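Local coordinates for TRAP solute Binding Protein (PDB 5I7I) that binds aromatic acids such as 3-hydroxybenzoate and probably delivers them to a TRAP transporter for uptake, at residues A[62-66]-A[67-71]. Numbering follows the deposited sequence.
Sequences EIYPA and MQLGG
Pro65 and Gln68 are joined by a tight reversal of the chain, in which Gln68 N donates to Pro65 O (2.9 Å). The two residues within it, Ala66 and Met67, both have left-handed helical backbone angles. A type I beta turn then runs from Met67 to Gly70, closed by Gly70 N to Met67 O at 2.9 Å. These successive turns bring the chain back beside the strand it has left, illustrating how a strand end can be covered by its own exit loop.

Leu69 lies over one face of the Tyr64 ring. Its CG stands anti to its carbonyl carbon (chi1 -65°), which places both methyls by the ring. CD2 sits 3.8 Å from the ring centroid, a CH-pi contact only 14° off the normal, while CD1 reaches the ring atom CD2 of Tyr64 at 3.5 Å. The extended end of Gln68 lays its amide by the Pro65 ring, OE1 lying 3.6 Å from Pro65 CD. On the strand side, Tyr64 OH donates to Glu62 OE1 (2.7 Å), which anchors the far end of the ring. Replacing Tyr64 by the small side chain of alanine is likely to leave Leu69 without the ring face it packs on and Glu62 OE1 without this hydroxyl donor.

Strand 59-64 is an edge strand of its mixed five-stranded sheet, and the loop leads into helix 76-82 and parallel strand 87-91, which carries pocket residues Trp89 and Val91: a beta-alpha-beta crossover in a solute-binding protein fold.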
loop_
_atom_site.group_PDB
_atom_site.type_symbol
_atom_site.label_atom_id
_atom_site.label_comp_id
_atom_site.label_asym_id
_atom_site.label_seq_id
_atom_site.Cartn_x
_atom_site.Cartn_y
_atom_site.Cartn_z
ATOM N N GLU A 62 -12.842 -1.947 -18.448
ATOM C CA GLU A 62 -11.685 -2.141 -19.317
ATOM C C GLU A 62 -10.440 -1.860 -18.482
ATOM O O GLU A 62 -10.277 -0.759 -17.955
ATOM C CB GLU A 62 -11.696 -1.182 -20.515
ATOM C CG GLU A 62 -12.835 -1.304 -21.498
ATOM C CD GLU A 62 -12.837 -0.192 -22.571
ATOM O OE1 GLU A 62 -12.100 0.853 -22.470
ATOM O OE2 GLU A 62 -13.615 -0.382 -23.524
ATOM N N ILE A 63 -9.547 -2.832 -18.401
ATOM C CA ILE A 63 -8.409 -2.757 -17.495
ATOM C C ILE A 63 -7.166 -2.338 -18.274
ATOM O O ILE A 63 -6.721 -3.065 -19.168
ATOM C CB ILE A 63 -8.176 -4.103 -16.787
ATOM C CG1 ILE A 63 -9.364 -4.426 -15.889
ATOM C CG2 ILE A 63 -6.868 -4.107 -16.011
ATOM C CD1 ILE A 63 -9.316 -5.792 -15.248
ATOM N N TYR A 64 -6.585 -1.198 -17.903
ATOM C CA TYR A 64 -5.354 -0.689 -18.515
ATOM C C TYR A 64 -4.235 -0.669 -17.480
ATOM O O TYR A 64 -4.142 0.280 -16.677
ATOM C CB TYR A 64 -5.587 0.711 -19.088
ATOM C CG TYR A 64 -6.646 0.730 -20.160
ATOM C CD1 TYR A 64 -6.311 0.494 -21.483
ATOM C CD2 TYR A 64 -7.973 0.956 -19.852
ATOM C CE1 TYR A 64 -7.268 0.491 -22.466
ATOM C CE2 TYR A 64 -8.953 0.959 -20.833
ATOM C CZ TYR A 64 -8.593 0.715 -22.145
ATOM O OH TYR A 64 -9.528 0.726 -23.149
ATOM N N PRO A 65 -3.405 -1.700 -17.430
ATOM C CA PRO A 65 -2.284 -1.756 -16.483
ATOM C C PRO A 65 -1.099 -0.968 -17.034
ATOM O O PRO A 65 -1.150 -0.410 -18.131
ATOM C CB PRO A 65 -1.981 -3.255 -16.451
ATOM C CG PRO A 65 -2.226 -3.677 -17.849
ATOM C CD PRO A 65 -3.429 -2.885 -18.302
ATOM N N ALA A 66 -0.012 -0.931 -16.259
ATOM C CA ALA A 66 1.271 -0.408 -16.745
ATOM C C ALA A 66 1.142 0.992 -17.353
ATOM O O ALA A 66 1.835 1.338 -18.305
ATOM C CB ALA A 66 1.922 -1.389 -17.719
ATOM N N MET A 67 0.271 1.819 -16.771
ATOM C CA MET A 67 0.035 3.198 -17.246
ATOM C C MET A 67 -0.284 3.272 -18.746
ATOM O O MET A 67 0.100 4.214 -19.447
ATOM C CB MET A 67 1.186 4.130 -16.877
ATOM C CG MET A 67 1.469 4.213 -15.381
ATOM S SD MET A 67 0.078 4.672 -14.323
ATOM C CE MET A 67 -0.315 6.289 -15.014
ATOM N N GLN A 68 -1.062 2.303 -19.230
ATOM C CA GLN A 68 -1.393 2.188 -20.644
ATOM C C GLN A 68 -2.354 3.257 -21.153
ATOM O O GLN A 68 -2.663 3.243 -22.353
ATOM C CB GLN A 68 -2.003 0.815 -20.923
ATOM C CG GLN A 68 -1.008 -0.267 -21.172
ATOM C CD GLN A 68 -1.707 -1.606 -21.388
ATOM O OE1 GLN A 68 -2.907 -1.662 -21.684
ATOM N NE2 GLN A 68 -0.955 -2.681 -21.250
ATOM N N LEU A 69 -2.856 4.145 -20.307
ATOM C CA LEU A 69 -3.595 5.315 -20.772
ATOM C C LEU A 69 -2.798 6.603 -20.617
ATOM O O LEU A 69 -3.330 7.690 -20.878
ATOM C CB LEU A 69 -4.962 5.412 -20.081
ATOM C CG LEU A 69 -5.921 4.258 -20.412
ATOM C CD1 LEU A 69 -7.191 4.380 -19.606
ATOM C CD2 LEU A 69 -6.265 4.201 -21.895
ATOM N N GLY A 70 -1.528 6.510 -20.226
ATOM C CA GLY A 70 -0.636 7.650 -20.204
ATOM C C GLY A 70 -0.439 8.189 -18.802
ATOM O O GLY A 70 -1.246 7.978 -17.905
ATOM N N GLY A 71 0.647 8.930 -18.634
ATOM C CA GLY A 71 0.985 9.510 -17.352
ATOM C C GLY A 71 1.894 8.643 -16.514
ATOM O O GLY A 71 2.295 7.531 -16.865
#